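Local coordinates for protein type I site-specific restriction-modification system, R (Restriction) subunit (Vibrio vulnificus, PDB 3H1T) that is the N-terminal portion of what is probably the motor and nuclease subunit of a type I restriction enzyme, hydrolysing ATP to drive DNA translocation and cleavage, at residues Tyr120-His125 against Ser141-Pro146; Leu489-Glu494 against Ser498-Leu503; Leu202-Thr207 against Pro568-Tyr573; Ala424-Leu429 against Asn460-Asp465. All coordinates share one frame; numbering follows the deposited sequence.

Contact 1 (Tyr120-His125 against Ser141-Pro146); sequences YSTNGH and SRFPTP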
loop_
_atom_site.group_PDB
_atom_site.type_symbol
_atom_site.label_atom_id
_atom_site.label_comp_id
_atom_site.label_asym_id
_atom_site.label_seq_id
_atom_site.Cartn_x
_atom_site.Cartn_y
_atom_site.Cartn_z
ATOM N N TYR A 120 11.443 -1.939 -25.146
ATOM C CA TYR A 120 11.688 -2.473 -26.481
ATOM C C TYR A 120 10.509 -3.190 -27.097
ATOM O O TYR A 120 9.763 -3.885 -26.435
ATOM C CB TYR A 120 12.866 -3.441 -26.440
ATOM C CG TYR A 120 14.105 -2.803 -25.895
ATOM C CD1 TYR A 120 14.955 -2.075 -26.731
ATOM C CD2 TYR A 120 14.377 -2.835 -24.530
ATOM C CE1 TYR A 120 16.046 -1.388 -26.215
ATOM C CE2 TYR A 120 15.461 -2.148 -23.995
ATOM C CZ TYR A 120 16.288 -1.421 -24.840
ATOM O OH TYR A 120 17.320 -0.710 -24.295
ATOM N N SER A 121 10.346 -3.012 -28.390
ATOM C CA SER A 121 9.316 -3.695 -29.117
ATOM C C SER A 121 10.105 -4.408 -30.205
ATOM O O SER A 121 10.978 -3.810 -30.830
ATOM C CB SER A 121 8.326 -2.691 -29.696
ATOM O OG SER A 121 7.333 -3.377 -30.406
ATOM N N THR A 122 9.819 -5.685 -30.431
ATOM C CA THR A 122 10.547 -6.423 -31.437
ATOM C C THR A 122 9.685 -7.466 -32.099
ATOM O O THR A 122 8.734 -7.963 -31.500
ATOM C CB THR A 122 11.755 -7.134 -30.826
ATOM O OG1 THR A 122 12.390 -7.945 -31.823
ATOM C CG2 THR A 122 11.306 -8.013 -29.664
ATOM N N ASN A 123 10.025 -7.787 -33.346
ATOM C CA ASN A 123 9.315 -8.801 -34.107
ATOM C C ASN A 123 10.324 -9.842 -34.556
ATOM O O ASN A 123 10.095 -10.560 -35.529
ATOM C CB ASN A 123 8.600 -8.177 -35.318
ATOM C CG ASN A 123 9.550 -7.449 -36.274
ATOM O OD1 ASN A 123 10.740 -7.291 -36.010
ATOM N ND2 ASN A 123 9.006 -6.993 -37.395
ATOM N N GLY A 124 11.434 -9.932 -33.830
ATOM C CA GLY A 124 12.461 -10.886 -34.195
ATOM C C GLY A 124 13.568 -10.267 -35.033
ATOM O O GLY A 124 14.716 -10.164 -34.583
ATOM N N HIS A 125 13.248 -9.826 -36.247
ATOM C CA HIS A 125 14.286 -9.226 -37.069
ATOM C C HIS A 125 14.508 -7.762 -36.774
ATOM O O HIS A 125 15.612 -7.270 -36.944
ATOM C CB HIS A 125 14.037 -9.443 -38.572
ATOM C CG HIS A 125 12.657 -9.101 -39.032
ATOM N ND1 HIS A 125 11.579 -9.937 -38.830
ATOM C CD2 HIS A 125 12.196 -8.059 -39.770
ATOM C CE1 HIS A 125 10.514 -9.428 -39.430
ATOM N NE2 HIS A 125 10.862 -8.291 -40.008
ATOM N N SER A 141 20.248 -2.077 -34.256
ATOM C CA SER A 141 20.762 -3.215 -35.009
ATOM C C SER A 141 20.876 -4.413 -34.079
ATOM O O SER A 141 21.158 -5.528 -34.511
ATOM C CB SER A 141 22.138 -2.888 -35.586
ATOM O OG SER A 141 23.064 -2.642 -34.538
ATOM N N ARG A 142 20.643 -4.161 -32.799
ATOM C CA ARG A 142 20.719 -5.199 -31.786
ATOM C C ARG A 142 20.352 -4.639 -30.410
ATOM O O ARG A 142 20.269 -3.430 -30.223
ATOM C CB ARG A 142 22.140 -5.787 -31.760
ATOM C CG ARG A 142 23.247 -4.741 -31.638
ATOM C CD ARG A 142 24.436 -5.279 -30.866
ATOM N NE ARG A 142 24.507 -4.740 -29.511
ATOM C CZ ARG A 142 25.337 -3.773 -29.131
ATOM N NH1 ARG A 142 26.173 -3.242 -30.005
ATOM N NH2 ARG A 142 25.326 -3.333 -27.879
ATOM N N PHE A 143 20.116 -5.534 -29.456
ATOM C CA PHE A 143 19.787 -5.138 -28.092
ATOM C C PHE A 143 20.988 -4.576 -27.353
ATOM O O PHE A 143 22.100 -5.042 -27.520
ATOM C CB PHE A 143 19.271 -6.340 -27.301
ATOM C CG PHE A 143 17.881 -6.754 -27.649
ATOM C CD1 PHE A 143 16.791 -5.983 -27.237
ATOM C CD2 PHE A 143 17.657 -7.900 -28.411
ATOM C CE1 PHE A 143 15.496 -6.335 -27.589
ATOM C CE2 PHE A 143 16.363 -8.264 -28.770
ATOM C CZ PHE A 143 15.274 -7.473 -28.362
ATOM N N PRO A 144 20.774 -3.547 -26.519
ATOM C CA PRO A 144 21.884 -2.980 -25.759
ATOM C C PRO A 144 22.337 -4.059 -24.766
ATOM O O PRO A 144 21.587 -4.999 -24.455
ATOM C CB PRO A 144 21.231 -1.798 -25.039
ATOM C CG PRO A 144 20.204 -1.346 -26.033
ATOM C CD PRO A 144 19.581 -2.692 -26.370
ATOM N N THR A 145 23.549 -3.917 -24.243
ATOM C CA THR A 145 24.050 -4.883 -23.291
ATOM C C THR A 145 23.709 -4.393 -21.888
ATOM O O THR A 145 23.437 -3.207 -21.683
ATOM C CB THR A 145 25.572 -5.045 -23.418
ATOM O OG1 THR A 145 26.215 -3.807 -23.081
ATOM C CG2 THR A 145 25.954 -5.408 -24.832
ATOM N N PRO A 146 23.700 -5.308 -20.899
ATOM C CA PRO A 146 23.396 -4.898 -19.525
ATOM C C PRO A 146 24.235 -3.700 -19.092
ATOM O O PRO A 146 23.738 -2.764 -18.472
ATOM C CB PRO A 146 23.725 -6.151 -18.717
ATOM C CG PRO A 146 23.275 -7.247 -19.633
ATOM C CD PRO A 146 23.833 -6.779 -20.978
HETATM O O HOH W 1 18.284 -6.630 -35.419
#
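The ring of F143 turns its edge toward the face of Y120. The ring centroids are 5.8 Å apart and the planes meet at 73°, an edge-to-face (T-shaped) pair. The two side chains run in opposite senses as they pass. F143 CE1 comes to 4.1 Å from Y120 CB. F143 CZ lies 4.2 Å from T122 CG2, so the CE1-CZ edge of the ring lies against the two strand residues. Y120 has its CG anti to the carbonyl carbon (chi1 -57°), which sends the ring along the loop to P144. There Y120 CE1 is 3.8 Å from P144 CD, and Y120 OH is 3.4 Å from P144 CG. This is the tight end, and L149 of helix 146-157 packs on both Y120 and P144. The Y120 hydroxyl is also hydrogen-bonded to E129. Y120 and T122 lie on strand 118-122, an inner strand of the six-stranded mixed sheet near the N terminus. That sheet probably belongs to the endonuclease domain, as in other HsdR subunits. The loop with F143 and P144 leads from the edge strand 137-140 into helix 146-157. The other end is looser. The strand there runs into an ST turn, in which T122 OG1 accepts from G124 N at 3.0 Å. T122 OG1 also bonds to E126 O. Beyond the turn the segments meet through a water, which donates to H125 O at 3.1 Å and weakly to S141 O at 3.2 Å. The H125 and S141 side chains are solvent-exposed.

Contact 2 (Leu489-Glu494 against Ser498-Leu503); sequences LSRFQE and STPVIL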
loop_
_atom_site.group_PDB
_atom_site.type_symbol
_atom_site.label_atom_id
_atom_site.label_comp_id
_atom_site.label_asym_id
_atom_site.label_seq_id
_atom_site.Cartn_x
_atom_site.Cartn_y
_atom_site.Cartn_z
ATOM N N LEU A 489 -10.198 -7.113 20.694
ATOM C CA LEU A 489 -9.575 -6.712 19.444
ATOM C C LEU A 489 -8.656 -7.815 18.945
ATOM O O LEU A 489 -8.670 -8.178 17.763
ATOM C CB LEU A 489 -8.772 -5.432 19.671
ATOM C CG LEU A 489 -7.887 -4.890 18.546
ATOM C CD1 LEU A 489 -8.738 -4.478 17.349
ATOM C CD2 LEU A 489 -7.092 -3.700 19.075
ATOM N N SER A 490 -7.851 -8.342 19.858
ATOM C CA SER A 490 -6.891 -9.396 19.563
ATOM C C SER A 490 -7.518 -10.614 18.907
ATOM O O SER A 490 -7.024 -11.113 17.902
ATOM C CB SER A 490 -6.182 -9.816 20.853
ATOM O OG SER A 490 -5.177 -10.778 20.596
ATOM N N ARG A 491 -8.606 -11.098 19.494
ATOM C CA ARG A 491 -9.315 -12.271 18.978
ATOM C C ARG A 491 -10.011 -11.949 17.668
ATOM O O ARG A 491 -10.089 -12.789 16.768
ATOM C CB ARG A 491 -10.361 -12.761 19.985
ATOM C CG ARG A 491 -9.800 -13.100 21.364
ATOM C CD ARG A 491 -10.843 -13.800 22.257
ATOM N NE ARG A 491 -10.900 -13.208 23.596
ATOM C CZ ARG A 491 -11.831 -12.337 23.992
ATOM N NH1 ARG A 491 -12.801 -11.961 23.152
ATOM N NH2 ARG A 491 -11.784 -11.812 25.217
ATOM N N PHE A 492 -10.530 -10.731 17.574
ATOM C CA PHE A 492 -11.233 -10.274 16.378
ATOM C C PHE A 492 -10.316 -10.327 15.150
ATOM O O PHE A 492 -10.719 -10.724 14.054
ATOM C CB PHE A 492 -11.719 -8.835 16.584
ATOM C CG PHE A 492 -12.301 -8.197 15.353
ATOM C CD1 PHE A 492 -13.608 -8.458 14.956
ATOM C CD2 PHE A 492 -11.548 -7.294 14.613
ATOM C CE1 PHE A 492 -14.149 -7.811 13.832
ATOM C CE2 PHE A 492 -12.078 -6.652 13.507
ATOM C CZ PHE A 492 -13.381 -6.910 13.115
ATOM N N GLN A 493 -9.069 -9.920 15.357
ATOM C CA GLN A 493 -8.062 -9.881 14.316
ATOM C C GLN A 493 -7.630 -11.251 13.823
ATOM O O GLN A 493 -7.140 -11.383 12.700
ATOM C CB GLN A 493 -6.845 -9.112 14.820
ATOM C CG GLN A 493 -7.090 -7.626 14.949
ATOM C CD GLN A 493 -5.842 -6.875 15.329
ATOM O OE1 GLN A 493 -5.751 -5.668 15.141
ATOM N NE2 GLN A 493 -4.866 -7.590 15.871
ATOM N N GLU A 494 -7.819 -12.271 14.652
ATOM C CA GLU A 494 -7.411 -13.618 14.275
ATOM C C GLU A 494 -8.281 -14.178 13.171
ATOM O O GLU A 494 -9.505 -14.037 13.205
ATOM C CB GLU A 494 -7.442 -14.523 15.505
ATOM C CG GLU A 494 -6.868 -13.808 16.700
ATOM C CD GLU A 494 -6.348 -14.726 17.769
ATOM O OE1 GLU A 494 -7.141 -15.513 18.345
ATOM O OE2 GLU A 494 -5.130 -14.643 18.036
ATOM N N SER A 498 -14.236 -17.075 15.377
ATOM C CA SER A 498 -15.517 -16.620 14.831
ATOM C C SER A 498 -16.106 -15.390 15.522
ATOM O O SER A 498 -16.969 -14.714 14.962
ATOM C CB SER A 498 -16.554 -17.764 14.819
ATOM O OG SER A 498 -16.863 -18.218 16.124
ATOM N N THR A 499 -15.648 -15.095 16.737
ATOM C CA THR A 499 -16.142 -13.925 17.458
ATOM C C THR A 499 -15.015 -13.233 18.234
ATOM O O THR A 499 -13.996 -13.851 18.540
ATOM C CB THR A 499 -17.265 -14.295 18.448
ATOM O OG1 THR A 499 -16.750 -15.190 19.439
ATOM C CG2 THR A 499 -18.420 -14.962 17.738
ATOM N N PRO A 500 -15.184 -11.935 18.552
ATOM C CA PRO A 500 -16.325 -11.065 18.242
ATOM C C PRO A 500 -16.569 -10.955 16.748
ATOM O O PRO A 500 -15.651 -11.121 15.940
ATOM C CB PRO A 500 -15.905 -9.716 18.829
ATOM C CG PRO A 500 -14.961 -10.090 19.926
ATOM C CD PRO A 500 -14.143 -11.162 19.251
ATOM N N VAL A 501 -17.803 -10.679 16.367
ATOM C CA VAL A 501 -18.109 -10.516 14.968
ATOM C C VAL A 501 -18.130 -9.013 14.674
ATOM O O VAL A 501 -17.611 -8.560 13.660
ATOM C CB VAL A 501 -19.461 -11.160 14.636
ATOM C CG1 VAL A 501 -19.783 -10.967 13.171
ATOM C CG2 VAL A 501 -19.411 -12.630 14.973
ATOM N N ILE A 502 -18.691 -8.248 15.608
ATOM C CA ILE A 502 -18.810 -6.805 15.489
ATOM C C ILE A 502 -18.032 -6.058 16.552
ATOM O O ILE A 502 -18.197 -6.326 17.737
ATOM C CB ILE A 502 -20.260 -6.307 15.701
ATOM C CG1 ILE A 502 -21.275 -7.305 15.136
ATOM C CG2 ILE A 502 -20.399 -4.925 15.094
ATOM C CD1 ILE A 502 -21.249 -7.409 13.688
ATOM N N LEU A 503 -17.201 -5.115 16.139
ATOM C CA LEU A 503 -16.469 -4.295 17.087
ATOM C C LEU A 503 -16.974 -2.869 16.882
ATOM O O LEU A 503 -17.156 -2.431 15.744
ATOM C CB LEU A 503 -14.957 -4.307 16.818
ATOM C CG LEU A 503 -14.052 -5.523 17.056
ATOM C CD1 LEU A 503 -12.594 -5.101 16.819
ATOM C CD2 LEU A 503 -14.224 -6.025 18.475
#
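F492 lays one face of its ring against L503. L503 CD1 stands 3.6 Å from the ring centroid and 24° off the normal, a CH-pi contact. It is displaced toward the CG-CD2 side, and its distance to F492 CD2 is 3.3 Å. The packing is tight here. With chi1 at 172°, F492 points CG away from its backbone N, and the ring swings off the helix toward the strand. The ring edge meets backbone oxygens instead. F492 CD1 is 3.5 Å from P500 O, near the ring plane. F492 CE1 is 3.5 Å from V501 O, which lies in that plane. The weakly positive ring hydrogens thus probably face these carbonyls. L489 joins from one turn earlier on the helix. Its CD1 is 3.9 Å from L503 CD1, and the two leucines cross at about a right angle. The same methyl of L503 is therefore shared by L489 and F492. Toward the turn, R491 CB is 4.2 Å from P500 CD, while its guanidinium is bonded through NH1 to H488. The peptide before P500 is cis. T499 O is 4.1 Å from R491 CB, and T499 OG1 is hydrogen-bonded to D472. A475 of the neighbouring strand 474-476 packs on P500 and L503. The whole is the return half of a beta-alpha-beta unit: helix 482-493 turns back into strand 502-505, parallel to strand 474-476, as in the second RecA-like domain of superfamily 2 helicases.

Contact 3 (Leu202-Thr207 against Pro568-Tyr573); sequences LITMAT and PDFDGY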
loop_
_atom_site.group_PDB
_atom_site.type_symbol
_atom_site.label_atom_id
_atom_site.label_comp_id
_atom_site.label_asym_id
_atom_site.label_seq_id
_atom_site.Cartn_x
_atom_site.Cartn_y
_atom_site.Cartn_z
ATOM N N LEU A 202 9.533 11.615 -0.058
ATOM C CA LEU A 202 8.226 11.085 0.326
ATOM C C LEU A 202 7.770 9.894 -0.538
ATOM O O LEU A 202 8.025 9.844 -1.749
ATOM C CB LEU A 202 7.173 12.196 0.258
ATOM C CG LEU A 202 5.792 11.851 0.824
ATOM C CD1 LEU A 202 5.933 11.400 2.288
ATOM C CD2 LEU A 202 4.874 13.074 0.713
ATOM N N ILE A 203 7.106 8.932 0.103
ATOM C CA ILE A 203 6.579 7.751 -0.568
ATOM C C ILE A 203 5.135 7.581 -0.128
ATOM O O ILE A 203 4.854 7.558 1.065
ATOM C CB ILE A 203 7.321 6.475 -0.156
ATOM C CG1 ILE A 203 8.822 6.658 -0.344
ATOM C CG2 ILE A 203 6.822 5.313 -0.980
ATOM C CD1 ILE A 203 9.652 5.581 0.299
ATOM N N THR A 204 4.221 7.472 -1.082
ATOM C CA THR A 204 2.816 7.280 -0.763
ATOM C C THR A 204 2.400 5.873 -1.176
ATOM O O THR A 204 2.532 5.482 -2.337
ATOM C CB THR A 204 1.917 8.292 -1.495
ATOM O OG1 THR A 204 2.386 9.616 -1.237
ATOM C CG2 THR A 204 0.477 8.166 -1.010
HETATM N N MSE A 205 1.912 5.113 -0.208
HETATM C CA MSE A 205 1.473 3.752 -0.458
HETATM C C MSE A 205 0.172 3.507 0.294
HETATM O O MSE A 205 0.069 3.815 1.480
HETATM C CB MSE A 205 2.530 2.751 0.016
HETATM C CG MSE A 205 3.803 2.656 -0.834
HETATM SE SE MSE A 205 5.104 1.411 -0.065
HETATM C CE MSE A 205 4.466 -0.215 -0.863
ATOM N N ALA A 206 -0.822 2.963 -0.396
ATOM C CA ALA A 206 -2.103 2.667 0.224
ATOM C C ALA A 206 -1.870 1.700 1.388
ATOM O O ALA A 206 -1.001 0.828 1.328
ATOM C CB ALA A 206 -3.039 2.054 -0.793
ATOM N N THR A 207 -2.638 1.869 2.457
ATOM C CA THR A 207 -2.494 1.010 3.617
ATOM C C THR A 207 -2.664 -0.469 3.264
ATOM O O THR A 207 -3.571 -0.847 2.518
ATOM C CB THR A 207 -3.501 1.410 4.719
ATOM O OG1 THR A 207 -3.563 0.382 5.713
ATOM C CG2 THR A 207 -4.870 1.616 4.144
ATOM N N PRO A 568 -11.860 8.944 -6.903
ATOM C CA PRO A 568 -11.613 7.952 -7.953
ATOM C C PRO A 568 -10.150 7.829 -8.390
ATOM O O PRO A 568 -9.694 6.753 -8.779
ATOM C CB PRO A 568 -12.522 8.431 -9.084
ATOM C CG PRO A 568 -13.597 9.190 -8.358
ATOM C CD PRO A 568 -12.789 9.974 -7.388
ATOM N N ASP A 569 -9.412 8.926 -8.314
ATOM C CA ASP A 569 -8.012 8.909 -8.716
ATOM C C ASP A 569 -7.191 7.976 -7.845
ATOM O O ASP A 569 -6.416 7.180 -8.354
ATOM C CB ASP A 569 -7.425 10.319 -8.682
ATOM C CG ASP A 569 -7.994 11.208 -9.771
ATOM O OD1 ASP A 569 -8.566 10.662 -10.739
ATOM O OD2 ASP A 569 -7.869 12.448 -9.683
ATOM N N PHE A 570 -7.368 8.059 -6.534
ATOM C CA PHE A 570 -6.626 7.203 -5.628
ATOM C C PHE A 570 -7.352 5.890 -5.330
ATOM O O PHE A 570 -6.709 4.843 -5.170
ATOM C CB PHE A 570 -6.341 7.934 -4.309
ATOM C CG PHE A 570 -5.299 7.265 -3.462
ATOM C CD1 PHE A 570 -3.944 7.427 -3.747
ATOM C CD2 PHE A 570 -5.668 6.448 -2.404
ATOM C CE1 PHE A 570 -2.983 6.788 -2.995
ATOM C CE2 PHE A 570 -4.703 5.802 -1.641
ATOM C CZ PHE A 570 -3.360 5.974 -1.942
ATOM N N ASP A 571 -8.682 5.930 -5.274
ATOM C CA ASP A 571 -9.447 4.727 -4.952
ATOM C C ASP A 571 -10.105 4.006 -6.117
ATOM O O ASP A 571 -10.468 2.843 -5.976
ATOM C CB ASP A 571 -10.559 5.028 -3.938
ATOM C CG ASP A 571 -10.148 6.039 -2.892
ATOM O OD1 ASP A 571 -8.946 6.066 -2.515
ATOM O OD2 ASP A 571 -11.037 6.801 -2.439
ATOM N N GLY A 572 -10.254 4.673 -7.258
ATOM C CA GLY A 572 -10.945 4.038 -8.365
ATOM C C GLY A 572 -12.418 4.096 -7.976
ATOM O O GLY A 572 -12.741 4.673 -6.941
ATOM N N TYR A 573 -13.312 3.526 -8.778
ATOM C CA TYR A 573 -14.744 3.541 -8.461
ATOM C C TYR A 573 -15.112 2.223 -7.800
ATOM O O TYR A 573 -14.416 1.218 -7.961
ATOM C CB TYR A 573 -15.601 3.736 -9.728
ATOM C CG TYR A 573 -15.361 5.052 -10.447
ATOM C CD1 TYR A 573 -14.388 5.167 -11.443
ATOM C CD2 TYR A 573 -16.068 6.201 -10.089
ATOM C CE1 TYR A 573 -14.125 6.393 -12.062
ATOM C CE2 TYR A 573 -15.808 7.430 -10.697
ATOM C CZ TYR A 573 -14.832 7.515 -11.679
ATOM O OH TYR A 573 -14.558 8.727 -12.256
#
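F570 reaches from the short helix 568-571 to the end of strand 200-205, where the P-loop (helicase motif I) begins in the first RecA-like domain. In the chain the helix falls between strands 552-556 and 576-582 of the second RecA-like sheet. The contact therefore bridges the two motor domains. Its first shell is small and apolar. F570 CZ is 4.1 Å from A206 CB and equally close to A206 CA. F570 CE1 is 4.2 Å from T204 CG2. Both meet the ring obliquely. F570 has CG anti to the backbone N (chi1 -165°), and this carries the ring off the helix toward the strand. P341 and S361 also touch F570, so loops near the first domain's sheet help to surround it. On the strand side, T204 turns its methyl to the ring while its OG1 is hydrogen-bonded to Y350 OH. A206 is positioned in part by its carbonyl: A206 O is bonded to T209 OG1 further along the P-loop. At the ring's edge, in its plane, lies D571 OD1. The same oxygen forms a salt bridge with K534 NZ.

Contact 4 (Ala424-Leu429 against Asn460-Asp465); sequences AFAKHL and NNLNSD
L462 and A426 make the apolar part of the contact. L462 CD2 touches A426 CB at 3.8 Å. The same methyl lies 4.1 Å from A426 C and 4.2 Å from K427 N, so it rests on the helix backbone beside the alanine. On the other side it is the lone methyl of A426 that meets the leucine. The closest CA approach of the two segments is between the CA atoms of K427 and L462, 7.0 Å apart. Neither torsion of L462 is at a staggered value (chi1 -103°, chi2 -18°). The rotamer is thus unusual. A426 also packs on A458 and L459, one turn earlier on the helix that carries L462. The contact joins the two helices, 422-436 and 449-462, that flank strand 441-446 in sequence in the second RecA-like domain. It does so where the second helix ends. The polar interactions lie round this apolar patch. K427 leaves its helix in another direction, and its NZ forms a salt bridge with D431. N463 is the first residue to leave helical geometry, with helix 464-467 following directly. Its ND2 is hydrogen-bonded to L459 O and to T430 OG1, a polar tie back to helix 422-436, while R438 bonds through NH2 to N463 OD1 and through NH1 forms a salt bridge with D465 OD2.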
loop_
_atom_site.group_PDB
_atom_site.type_symbol
_atom_site.label_atom_id
_atom_site.label_comp_id
_atom_site.label_asym_id
_atom_site.label_seq_id
_atom_site.Cartn_x
_atom_site.Cartn_y
_atom_site.Cartn_z
ATOM N N ALA A 424 -31.867 2.866 14.824
ATOM C CA ALA A 424 -32.284 2.641 13.439
ATOM C C ALA A 424 -31.163 1.936 12.689
ATOM O O ALA A 424 -31.379 0.967 11.963
ATOM C CB ALA A 424 -32.604 3.965 12.759
ATOM N N PHE A 425 -29.959 2.464 12.872
ATOM C CA PHE A 425 -28.765 1.939 12.238
ATOM C C PHE A 425 -28.523 0.510 12.668
ATOM O O PHE A 425 -28.215 -0.357 11.847
ATOM C CB PHE A 425 -27.559 2.791 12.609
ATOM C CG PHE A 425 -27.700 4.229 12.225
ATOM C CD1 PHE A 425 -28.666 4.638 11.311
ATOM C CD2 PHE A 425 -26.879 5.183 12.784
ATOM C CE1 PHE A 425 -28.805 5.988 10.973
ATOM C CE2 PHE A 425 -27.017 6.535 12.449
ATOM C CZ PHE A 425 -27.977 6.934 11.550
ATOM N N ALA A 426 -28.673 0.258 13.965
ATOM C CA ALA A 426 -28.466 -1.089 14.487
ATOM C C ALA A 426 -29.477 -2.056 13.909
ATOM O O ALA A 426 -29.142 -3.194 13.603
ATOM C CB ALA A 426 -28.553 -1.102 16.001
ATOM N N LYS A 427 -30.718 -1.611 13.747
ATOM C CA LYS A 427 -31.730 -2.500 13.197
ATOM C C LYS A 427 -31.394 -2.776 11.736
ATOM O O LYS A 427 -31.387 -3.929 11.294
ATOM C CB LYS A 427 -33.138 -1.889 13.305
ATOM C CG LYS A 427 -34.225 -2.961 13.282
ATOM C CD LYS A 427 -35.378 -2.632 12.341
ATOM C CE LYS A 427 -36.468 -3.733 12.346
ATOM N NZ LYS A 427 -36.061 -5.009 11.663
ATOM N N HIS A 428 -31.096 -1.720 10.987
ATOM C CA HIS A 428 -30.757 -1.889 9.582
ATOM C C HIS A 428 -29.512 -2.747 9.348
ATOM O O HIS A 428 -29.493 -3.569 8.435
ATOM C CB HIS A 428 -30.585 -0.531 8.920
ATOM C CG HIS A 428 -30.189 -0.624 7.486
ATOM N ND1 HIS A 428 -28.880 -0.792 7.092
ATOM C CD2 HIS A 428 -30.932 -0.655 6.355
ATOM C CE1 HIS A 428 -28.834 -0.924 5.779
ATOM N NE2 HIS A 428 -30.065 -0.845 5.307
ATOM N N LEU A 429 -28.485 -2.575 10.178
ATOM C CA LEU A 429 -27.262 -3.364 10.046
ATOM C C LEU A 429 -27.546 -4.843 10.333
ATOM O O LEU A 429 -27.036 -5.745 9.646
ATOM C CB LEU A 429 -26.191 -2.838 11.012
ATOM C CG LEU A 429 -24.829 -3.535 11.010
ATOM C CD1 LEU A 429 -24.368 -3.707 9.575
ATOM C CD2 LEU A 429 -23.818 -2.724 11.813
ATOM N N ASN A 460 -26.261 -5.926 20.322
ATOM C CA ASN A 460 -26.252 -7.159 21.119
ATOM C C ASN A 460 -27.657 -7.687 21.319
ATOM O O ASN A 460 -27.934 -8.852 21.054
ATOM C CB ASN A 460 -25.621 -6.921 22.492
ATOM C CG ASN A 460 -25.785 -8.119 23.429
ATOM O OD1 ASN A 460 -26.865 -8.367 23.964
ATOM N ND2 ASN A 460 -24.711 -8.870 23.622
ATOM N N ASN A 461 -28.544 -6.822 21.788
ATOM C CA ASN A 461 -29.919 -7.221 22.019
ATOM C C ASN A 461 -30.673 -7.575 20.743
ATOM O O ASN A 461 -31.585 -8.391 20.779
ATOM C CB ASN A 461 -30.665 -6.128 22.780
ATOM C CG ASN A 461 -30.083 -5.882 24.148
ATOM O OD1 ASN A 461 -29.349 -6.716 24.681
ATOM N ND2 ASN A 461 -30.411 -4.740 24.733
ATOM N N LEU A 462 -30.304 -6.955 19.623
ATOM C CA LEU A 462 -30.940 -7.252 18.343
ATOM C C LEU A 462 -30.502 -8.645 17.885
ATOM O O LEU A 462 -31.172 -9.285 17.079
ATOM C CB LEU A 462 -30.501 -6.252 17.273
ATOM C CG LEU A 462 -31.347 -5.077 16.766
ATOM C CD1 LEU A 462 -32.803 -5.303 17.134
ATOM C CD2 LEU A 462 -30.833 -3.776 17.356
ATOM N N ASN A 463 -29.361 -9.103 18.392
ATOM C CA ASN A 463 -28.822 -10.413 18.015
ATOM C C ASN A 463 -28.641 -11.301 19.242
ATOM O O ASN A 463 -27.716 -12.123 19.302
ATOM C CB ASN A 463 -27.475 -10.236 17.309
ATOM C CG ASN A 463 -27.574 -9.363 16.074
ATOM O OD1 ASN A 463 -27.861 -9.845 14.976
ATOM N ND2 ASN A 463 -27.361 -8.064 16.255
ATOM N N SER A 464 -29.543 -11.145 20.209
ATOM C CA SER A 464 -29.482 -11.904 21.453
ATOM C C SER A 464 -29.585 -13.398 21.259
ATOM O O SER A 464 -29.260 -14.160 22.176
ATOM C CB SER A 464 -30.560 -11.442 22.420
ATOM O OG SER A 464 -31.829 -11.805 21.927
ATOM N N ASP A 465 -30.039 -13.834 20.086
ATOM C CA ASP A 465 -30.102 -15.265 19.833
ATOM C C ASP A 465 -28.669 -15.733 19.673
ATOM O O ASP A 465 -28.337 -16.864 20.016
ATOM C CB ASP A 465 -30.914 -15.592 18.577
ATOM C CG ASP A 465 -30.391 -14.904 17.333
ATOM O OD1 ASP A 465 -30.040 -13.705 17.409
ATOM O OD2 ASP A 465 -30.358 -15.574 16.272
#

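From the N terminus, contact 1 closes first, joining an inner strand of the N-terminal sheet to the loop after its edge strand 137-140. It is complete before any other contact opens. Contact 3 opens next, at 202-207 in the first RecA-like domain, and closes last, at 568-573. Its long loop encloses contacts 4 and 2, which follow one another without crossing. Contact 4 pairs two helices of the second RecA-like domain, and contact 2 sets the next helix against strand 502-505. Their centres are about 18 Å apart. Contact 1 lies about 55 Å from contact 2, centre to centre, on the opposite side of the chain's centre. Contact 3 sits near that centre, between the motor domains.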